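Local coordinates for protein endo-1,3-beta-glucanase, family GH16 (Zobellia galactanivorans, PDB 4BQ1) that probably hydrolyses internal beta-1,3-glucosidic bonds of glucans such as algal laminarin, this chain being its family GH16 catalytic domain, at residues Glu28-Gln33 / Ala85-Lys90; Ala113-Gly118 / Cys140-Ile145. All coordinates share one frame; numbering follows the deposited sequence. Where two conformers were deposited one is given.

From the N terminus, the chain first lays down strand 30-32; 51 residues, about half of them in strands, separate 28-33 from 85-90, which runs back antiparallel beside it, and contact 1 closes that loop. Contact 2 opens later: strand 110-118 is followed by a strandless loop, and 142-144 comes back along it. The two loops follow in series, neither enclosing nor crossing the other. Strand 222-230 joins them, pairing with 82-93 on one side and with 110-118 on the other, which gives the sheet order 30-32, 82-93, 222-230, 110-118, 142-144. Across that intervening strand the side chains still meet, Arg86 NH1 lying 3.5 Å from Trp115 CZ2.

Contact 1: residues Glu28-Gln33 / Ala85-Lys90; sequences EKWHYQ and ARLNSK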
ATOM      1  N   GLU A  28       9.348  -1.233 -15.678  1.00 13.00           N
ATOM      2  CA  GLU A  28       8.353  -0.534 -16.435  1.00 13.43           C
ATOM      3  C   GLU A  28       7.068  -0.328 -15.637  1.00 12.83           C
ATOM      4  O   GLU A  28       6.247   0.501 -15.984  1.00 14.31           O
ATOM      5  CB  GLU A  28       8.010  -1.328 -17.752  1.00 15.84           C
ATOM      6  CG  GLU A  28       9.164  -1.225 -18.751  1.00 27.86           C
ATOM      7  CD  GLU A  28       8.929  -2.019 -20.054  1.00 40.18           C
ATOM      8  OE1 GLU A  28       7.845  -2.628 -20.212  1.00 43.92           O
ATOM      9  OE2 GLU A  28       9.825  -2.039 -20.929  1.00 55.82           O
ATOM     10  N   LYS A  29       6.888  -1.150 -14.587  1.00 11.97           N
ATOM     11  CA  LYS A  29       5.604  -1.172 -13.840  0.50 11.91           C
ATOM     12  C   LYS A  29       5.751  -0.578 -12.410  1.00 10.18           C
ATOM     13  O   LYS A  29       4.769  -0.084 -11.861  1.00  9.84           O
ATOM     14  CB  LYS A  29       5.053  -2.606 -13.754  0.50 11.56           C
ATOM     15  CG  LYS A  29       4.624  -3.166 -15.133  0.50 13.37           C
ATOM     16  CD  LYS A  29       3.924  -4.491 -14.947  0.50 15.88           C
ATOM     17  CE  LYS A  29       3.972  -5.311 -16.241  0.50 18.64           C
ATOM     18  NZ  LYS A  29       2.862  -4.890 -17.031  0.50 18.27           N
ATOM     19  N   TRP A  30       6.965  -0.717 -11.854  1.00  9.92           N
ATOM     20  CA  TRP A  30       7.156  -0.427 -10.382  1.00  9.01           C
ATOM     21  C   TRP A  30       8.286   0.517 -10.168  1.00 11.04           C
ATOM     22  O   TRP A  30       9.423   0.340 -10.705  1.00 12.02           O
ATOM     23  CB  TRP A  30       7.441  -1.744  -9.639  1.00 10.13           C
ATOM     24  CG  TRP A  30       6.317  -2.732  -9.828  1.00  9.76           C
ATOM     25  CD1 TRP A  30       6.383  -3.858 -10.603  1.00 11.89           C
ATOM     26  CD2 TRP A  30       4.982  -2.626  -9.334  1.00  9.31           C
ATOM     27  NE1 TRP A  30       5.199  -4.503 -10.566  1.00 11.31           N
ATOM     28  CE2 TRP A  30       4.278  -3.785  -9.813  1.00  9.78           C
ATOM     29  CE3 TRP A  30       4.279  -1.691  -8.532  1.00  8.60           C
ATOM     30  CZ2 TRP A  30       2.934  -4.014  -9.508  1.00  9.21           C
ATOM     31  CZ3 TRP A  30       2.925  -1.929  -8.231  1.00  8.11           C
ATOM     32  CH2 TRP A  30       2.256  -3.046  -8.742  1.00  8.56           C
ATOM     33  N   HIS A  31       7.977   1.535  -9.356  1.00  9.96           N
ATOM     34  CA  HIS A  31       8.963   2.524  -8.864  1.00  8.55           C
ATOM     35  C   HIS A  31       9.281   2.303  -7.400  1.00  8.78           C
ATOM     36  O   HIS A  31       8.383   2.025  -6.616  1.00  9.89           O
ATOM     37  CB  HIS A  31       8.297   3.914  -9.019  1.00  9.46           C
ATOM     38  CG  HIS A  31       9.115   5.030  -8.473  1.00  9.67           C
ATOM     39  ND1 HIS A  31      10.220   5.513  -9.093  1.00 12.19           N
ATOM     40  CD2 HIS A  31       8.954   5.723  -7.330  1.00 10.16           C
ATOM     41  CE1 HIS A  31      10.742   6.494  -8.342  1.00  9.98           C
ATOM     42  NE2 HIS A  31       9.998   6.635  -7.251  1.00 10.87           N
ATOM     43  N   TYR A  32      10.520   2.366  -7.032  1.00  9.04           N
ATOM     44  CA  TYR A  32      10.873   2.246  -5.592  1.00  9.29           C
ATOM     45  C   TYR A  32      11.032   3.599  -4.906  1.00  8.66           C
ATOM     46  O   TYR A  32      11.620   4.556  -5.472  1.00 11.41           O
ATOM     47  CB  TYR A  32      12.252   1.620  -5.492  1.00  9.68           C
ATOM     48  CG  TYR A  32      12.233   0.115  -5.744  1.00 10.33           C
ATOM     49  CD1 TYR A  32      12.082  -0.737  -4.630  1.00 12.74           C
ATOM     50  CD2 TYR A  32      12.480  -0.419  -7.002  1.00 12.68           C
ATOM     51  CE1 TYR A  32      12.118  -2.066  -4.773  1.00 13.14           C
ATOM     52  CE2 TYR A  32      12.552  -1.809  -7.138  1.00 16.31           C
ATOM     53  CZ  TYR A  32      12.425  -2.574  -5.978  1.00 13.66           C
ATOM     54  OH  TYR A  32      12.496  -3.979  -6.143  1.00 19.03           O
ATOM     55  N   GLN A  33      10.493   3.650  -3.718  1.00  8.22           N
ATOM     56  CA  GLN A  33      10.785   4.827  -2.848  1.00  8.33           C
ATOM     57  C   GLN A  33      11.866   4.419  -1.872  1.00  9.67           C
ATOM     58  O   GLN A  33      11.826   3.394  -1.164  1.00 11.59           O
ATOM     59  CB  GLN A  33       9.563   5.229  -2.065  1.00  7.96           C
ATOM     60  CG  GLN A  33       8.519   5.872  -2.990  1.00 10.61           C
ATOM     61  CD  GLN A  33       7.364   6.483  -2.207  1.00 10.25           C
ATOM     62  OE1 GLN A  33       6.398   5.800  -1.902  1.00 10.23           O
ATOM     63  NE2 GLN A  33       7.473   7.761  -1.757  1.00 12.42           N
ATOM     64  N   ALA A  85      10.751  -2.689   1.738  1.00  7.76           N
ATOM     65  CA  ALA A  85      10.525  -2.015   0.433  1.00  7.90           C
ATOM     66  C   ALA A  85       9.161  -1.353   0.359  1.00  8.29           C
ATOM     67  O   ALA A  85       8.202  -1.778   1.025  1.00  7.27           O
ATOM     68  CB  ALA A  85      10.686  -3.050  -0.762  1.00  8.79           C
ATOM     69  N   ARG A  86       9.122  -0.293  -0.447  1.00  7.83           N
ATOM     70  CA  ARG A  86       7.923   0.515  -0.670  1.00  7.76           C
ATOM     71  C   ARG A  86       7.871   0.768  -2.145  1.00  7.39           C
ATOM     72  O   ARG A  86       8.603   1.591  -2.695  1.00  9.18           O
ATOM     73  CB  ARG A  86       7.904   1.824   0.185  1.00  7.91           C
ATOM     74  CG  ARG A  86       6.702   2.706  -0.088  1.00  8.67           C
ATOM     75  CD  ARG A  86       6.677   3.770   1.059  1.00  9.21           C
ATOM     76  NE  ARG A  86       5.775   4.891   0.702  1.00  8.60           N
ATOM     77  CZ  ARG A  86       4.962   5.459   1.607  1.00  9.05           C
ATOM     78  NH1 ARG A  86       4.842   4.975   2.843  1.00 10.69           N
ATOM     79  NH2 ARG A  86       4.295   6.569   1.254  1.00  9.28           N
ATOM     80  N   LEU A  87       6.943   0.068  -2.828  1.00  7.69           N
ATOM     81  CA  LEU A  87       6.760   0.178  -4.285  1.00  7.00           C
ATOM     82  C   LEU A  87       5.607   1.095  -4.598  1.00  7.81           C
ATOM     83  O   LEU A  87       4.639   1.224  -3.821  1.00  7.56           O
ATOM     84  CB  LEU A  87       6.467  -1.188  -4.917  1.00  7.56           C
ATOM     85  CG  LEU A  87       7.530  -2.265  -4.727  1.00 10.36           C
ATOM     86  CD1 LEU A  87       7.025  -3.537  -5.506  1.00 13.92           C
ATOM     87  CD2 LEU A  87       8.796  -1.822  -5.230  1.00 17.41           C
ATOM     88  N   ASN A  88       5.727   1.771  -5.725  1.00  7.65           N
ATOM     89  CA  ASN A  88       4.588   2.548  -6.269  1.00  7.50           C
ATOM     90  C   ASN A  88       4.391   2.088  -7.717  1.00  8.05           C
ATOM     91  O   ASN A  88       5.355   1.889  -8.452  1.00  9.24           O
ATOM     92  CB  ASN A  88       4.905   4.044  -6.369  1.00  8.61           C
ATOM     93  CG  ASN A  88       5.215   4.733  -5.001  1.00  9.81           C
ATOM     94  OD1 ASN A  88       5.068   4.196  -3.882  1.00 11.98           O
ATOM     95  ND2 ASN A  88       5.589   5.945  -5.150  1.00  9.28           N
ATOM     96  N   SER A  89       3.128   1.950  -8.130  1.00  6.69           N
ATOM     97  CA  SER A  89       2.894   1.694  -9.556  1.00  6.06           C
ATOM     98  C   SER A  89       3.275   2.878 -10.392  1.00  7.84           C
ATOM     99  O   SER A  89       3.003   4.050 -10.029  1.00 10.07           O
ATOM    100  CB  SER A  89       1.404   1.320  -9.810  1.00  7.80           C
ATOM    101  OG  SER A  89       0.495   2.355  -9.481  1.00  7.38           O
ATOM    102  N   LYS A  90       3.893   2.565 -11.580  1.00  9.06           N
ATOM    103  CA  LYS A  90       4.125   3.646 -12.575  1.00 11.08           C
ATOM    104  C   LYS A  90       2.869   3.978 -13.381  1.00 14.11           C
ATOM    105  O   LYS A  90       2.832   5.002 -14.118  1.00 17.89           O
ATOM    106  CB  LYS A  90       5.298   3.226 -13.452  1.00  9.62           C
ATOM    107  CG  LYS A  90       6.625   3.302 -12.627  1.00  9.80           C
ATOM    108  CD  LYS A  90       7.805   3.082 -13.532  1.00  9.50           C
ATOM    109  CE  LYS A  90       9.089   3.258 -12.624  1.00 10.98           C
ATOM    110  NZ  LYS A  90      10.358   3.009 -13.484  1.00 12.69           N
TER
HETATM  111  O   HOH W   1      11.631   0.633  -1.551  1.00  9.92           O
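Both Tyr32 and Leu87 turn CG anti to the carbonyl carbon (chi1 -77° and -59°), and the two side chains run alongside each other from a non-hydrogen-bonded pair. Leu87 CD2 sits over one face of the phenol ring of Tyr32, 3.6 Å from its centroid, a CH-pi contact of a branched aliphatic residue on an aromatic surface. The same torsion in Trp30 swings its six-membered ring past Ser89, with Trp30 CZ3 3.9 Å from Ser89 CB; a small serine suits a place where the indole passes close. The polar ends are held from outside, Trp30 NE1 by Asp17, Tyr32 OH by Ser57.

The other face is polar. Arg86 reaches out extended, and its NE donates to Gln33 OE1 at 2.8 Å. The oxygen lies in the guanidinium plane, whereas the donor stands above the plane of the amide. Glu123 OE2 forms a salt bridge with Arg86 NH2 and accepts a hydrogen bond from Gln33 NE2, tying both side chains together. On this face too, the aliphatic chain of Lys90 brings CE to 3.7 Å from His31 CB, while Lys90 NZ is bound by Pro27 O.

His31 N donates to Asn88 O and Asn88 N to His31 O, each at 2.8 Å; Gln33 N to Arg86 O and Lys90 N to Lys29 O continue the ladder. The face with Trp30, Tyr32 and Leu87 is mainly apolar, Leu87 packing on Leu64 of strand 63-75; the Gln33 and Arg86 side, near Trp115, probably borders the substrate cleft, as on the concave sheet of the GH16 beta-sandwich.

Contact 2: residues Ala113-Gly118 / Cys140-Ile145; sequences AIWTLG and CGEIDI
Thr116 and Ile143 form the hydrogen-bonded pair at the middle of this antiparallel ladder, with Thr116 N to Ile143 O at 2.7 Å and the return bond, Ile143 N to Thr116 O, at 3.1 Å. Packing is tight at the glycine-rich loop end. Gly118 N binds Gly141 O at 3.0 Å, and Gly118 CA comes so near Cys140 O that a CB would collide with it; Gly141 has backbone angles that themselves call for glycine. Leu117 CD2 rests 4.0 Å from Cys140 SG, a small apolar partner. At the corner the ladder slackens: Ile145 N makes only a weak bond to Ile114 O, while Ile114 CG2 packs on Ile145 CB.

In contrast to the loop end, Trp115, on the same face as Leu117 and Glu142, is partly exposed, and a glycerol, probably from the crystallisation liquor, reaches Glu142 OE2 beside it. Trp115 CG takes the crowded position between backbone N and carbonyl carbon (chi1 56°), which lays the indole along the strand toward Glu142. The extended Glu142 chain crosses it obliquely, carrying OE2 to 3.4 Å from Trp115 CE3, with carboxylate and ring planes 41° apart. Asp144 lies beside the same indole, and its OD1 is 2.5 Å from Glu142 OE2. Trp137 NE1 donates to Glu142 OE1, and Asn227 receives Trp115 NE1. Putting alanine at Glu142 would probably strip Trp137 NE1 of its acceptor and uncover the benzo side of Trp115.

Glu142, Asp144 and Glu147 fall on the family GH16 signature E-x-D-x-x-E, whose two glutamates serve in relatives as nucleophile and acid/base; a cluster of acidic side chains beside an indole is consistent with a glucan-cleaving site here.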
ATOM      1  N   ALA A 113       0.681  -3.044   3.825  1.00  6.64           N
ATOM      2  CA  ALA A 113      -0.381  -2.246   3.209  1.00  6.94           C
ATOM      3  C   ALA A 113      -0.391  -2.404   1.687  1.00  7.18           C
ATOM      4  O   ALA A 113       0.649  -2.507   1.014  1.00  7.53           O
ATOM      5  CB  ALA A 113      -0.242  -0.752   3.599  1.00  7.75           C
ATOM      6  N   ILE A 114      -1.681  -2.338   1.225  1.00  6.25           N
ATOM      7  CA  ILE A 114      -1.996  -2.229  -0.180  1.00  6.54           C
ATOM      8  C   ILE A 114      -2.859  -0.960  -0.233  1.00  7.08           C
ATOM      9  O   ILE A 114      -3.951  -0.914   0.377  1.00  7.56           O
ATOM     10  CB  ILE A 114      -2.856  -3.453  -0.690  1.00  7.56           C
ATOM     11  CG1 ILE A 114      -2.026  -4.755  -0.513  1.00  9.16           C
ATOM     12  CG2 ILE A 114      -3.178  -3.216  -2.155  1.00  8.68           C
ATOM     13  CD1 ILE A 114      -2.923  -5.997  -0.693  1.00 10.08           C
ATOM     14  N   TRP A 115      -2.440   0.059  -0.937  1.00  7.18           N
ATOM     15  CA  TRP A 115      -3.154   1.352  -0.785  1.00  6.91           C
ATOM     16  C   TRP A 115      -2.922   2.243  -1.974  1.00  7.55           C
ATOM     17  O   TRP A 115      -2.129   1.896  -2.860  1.00  8.47           O
ATOM     18  CB  TRP A 115      -2.775   2.034   0.542  1.00  7.50           C
ATOM     19  CG  TRP A 115      -1.330   2.283   0.773  1.00  7.55           C
ATOM     20  CD1 TRP A 115      -0.297   1.308   0.911  1.00  7.88           C
ATOM     21  CD2 TRP A 115      -0.715   3.552   1.092  1.00  7.24           C
ATOM     22  NE1 TRP A 115       0.901   1.932   1.287  1.00  7.63           N
ATOM     23  CE2 TRP A 115       0.689   3.282   1.417  1.00  6.18           C
ATOM     24  CE3 TRP A 115      -1.196   4.879   1.151  1.00  7.71           C
ATOM     25  CZ2 TRP A 115       1.565   4.341   1.833  1.00  8.91           C
ATOM     26  CZ3 TRP A 115      -0.345   5.892   1.543  1.00  8.85           C
ATOM     27  CH2 TRP A 115       0.998   5.613   1.886  1.00 11.54           C
ATOM     28  N   THR A 116      -3.657   3.368  -1.999  1.00  8.21           N
ATOM     29  CA  THR A 116      -3.413   4.334  -3.091  1.00  8.15           C
ATOM     30  C   THR A 116      -3.190   5.727  -2.486  1.00  8.29           C
ATOM     31  O   THR A 116      -3.706   6.031  -1.390  1.00  8.91           O
ATOM     32  CB  THR A 116      -4.626   4.449  -4.093  1.00  9.28           C
ATOM     33  OG1 THR A 116      -5.727   5.119  -3.443  1.00  9.72           O
ATOM     34  CG2 THR A 116      -5.167   3.030  -4.527  1.00 11.08           C
ATOM     35  N   LEU A 117      -2.507   6.596  -3.239  1.00  8.99           N
ATOM     36  CA  LEU A 117      -2.459   8.037  -3.007  1.00  8.27           C
ATOM     37  C   LEU A 117      -2.890   8.697  -4.286  1.00  8.10           C
ATOM     38  O   LEU A 117      -2.590   8.256  -5.389  1.00  9.23           O
ATOM     39  CB  LEU A 117      -1.018   8.463  -2.682  1.00 10.18           C
ATOM     40  CG  LEU A 117      -0.512   8.158  -1.277  1.00 10.14           C
ATOM     41  CD1 LEU A 117       0.971   8.394  -1.139  1.00 11.83           C
ATOM     42  CD2 LEU A 117      -1.376   9.058  -0.298  1.00 11.97           C
ATOM     43  N   GLY A 118      -3.497   9.893  -4.140  1.00  8.54           N
ATOM     44  CA  GLY A 118      -3.690  10.757  -5.320  1.00  8.86           C
ATOM     45  C   GLY A 118      -2.332  11.007  -5.965  1.00  8.78           C
ATOM     46  O   GLY A 118      -1.311  11.257  -5.298  1.00 10.24           O
ATOM     47  N   CYS A 140      -4.414  15.130  -1.193  1.00 11.26           N
ATOM     48  CA  CYS A 140      -4.322  14.258  -2.436  1.00 12.00           C
ATOM     49  C   CYS A 140      -5.269  13.046  -2.358  1.00  9.75           C
ATOM     50  O   CYS A 140      -5.591  12.442  -3.390  1.00 10.41           O
ATOM     51  CB  CYS A 140      -2.913  13.691  -2.605  1.00 11.42           C
ATOM     52  SG  CYS A 140      -2.259  12.889  -1.144  1.00 11.94           S
ATOM     53  N   GLY A 141      -5.734  12.682  -1.153  1.00  9.68           N
ATOM     54  CA  GLY A 141      -6.582  11.513  -0.954  1.00 10.33           C
ATOM     55  C   GLY A 141      -5.723  10.272  -0.779  1.00  9.03           C
ATOM     56  O   GLY A 141      -4.632  10.083  -1.371  1.00  9.26           O
ATOM     57  N   GLU A 142      -6.291   9.320  -0.011  1.00  9.36           N
ATOM     58  CA  GLU A 142      -5.650   8.008   0.261  1.00  8.34           C
ATOM     59  C   GLU A 142      -6.763   7.005   0.363  1.00  8.44           C
ATOM     60  O   GLU A 142      -7.743   7.216   1.098  1.00  7.52           O
ATOM     61  CB  GLU A 142      -4.841   8.059   1.568  1.00  9.08           C
ATOM     62  CG  GLU A 142      -4.371   6.684   2.032  1.00 10.49           C
ATOM     63  CD  GLU A 142      -3.538   6.736   3.273  1.00 10.86           C
ATOM     64  OE1 GLU A 142      -3.026   7.835   3.604  1.00 13.41           O
ATOM     65  OE2 GLU A 142      -3.207   5.674   3.825  1.00 10.54           O
ATOM     66  N   ILE A 143      -6.615   5.834  -0.302  1.00  8.31           N
ATOM     67  CA  ILE A 143      -7.546   4.668  -0.116  1.00  7.43           C
ATOM     68  C   ILE A 143      -6.674   3.504   0.409  1.00  7.91           C
ATOM     69  O   ILE A 143      -5.678   3.086  -0.241  1.00  8.39           O
ATOM     70  CB  ILE A 143      -8.124   4.206  -1.416  1.00  7.79           C
ATOM     71  CG1 ILE A 143      -8.951   5.349  -2.073  1.00  9.07           C
ATOM     72  CG2 ILE A 143      -9.019   2.999  -1.108  1.00 11.71           C
ATOM     73  CD1 ILE A 143      -9.470   5.065  -3.491  1.00 11.41           C
ATOM     74  N   ASP A 144      -7.010   2.988   1.598  1.00  8.01           N
ATOM     75  CA  ASP A 144      -6.295   1.795   2.126  1.00  7.09           C
ATOM     76  C   ASP A 144      -7.133   0.601   1.829  1.00  8.55           C
ATOM     77  O   ASP A 144      -8.220   0.363   2.408  1.00  9.90           O
ATOM     78  CB  ASP A 144      -6.117   1.931   3.629  1.00  8.82           C
ATOM     79  CG  ASP A 144      -5.346   3.212   3.919  1.00 11.30           C
ATOM     80  OD1 ASP A 144      -4.292   3.463   3.297  1.00 10.68           O
ATOM     81  OD2 ASP A 144      -5.859   4.073   4.657  1.00 11.67           O
ATOM     82  N   ILE A 145      -6.685  -0.129   0.819  1.00  7.42           N
ATOM     83  CA  ILE A 145      -7.372  -1.369   0.414  1.00  8.18           C
ATOM     84  C   ILE A 145      -7.099  -2.491   1.433  1.00  7.93           C
ATOM     85  O   ILE A 145      -8.020  -3.279   1.743  1.00  9.68           O
ATOM     86  CB  ILE A 145      -6.829  -1.751  -0.974  1.00  8.03           C
ATOM     87  CG1 ILE A 145      -7.147  -0.652  -2.035  1.00  9.41           C
ATOM     88  CG2 ILE A 145      -7.524  -3.057  -1.437  1.00 10.01           C
ATOM     89  CD1 ILE A 145      -6.580  -0.935  -3.416  1.00 10.03           C
TER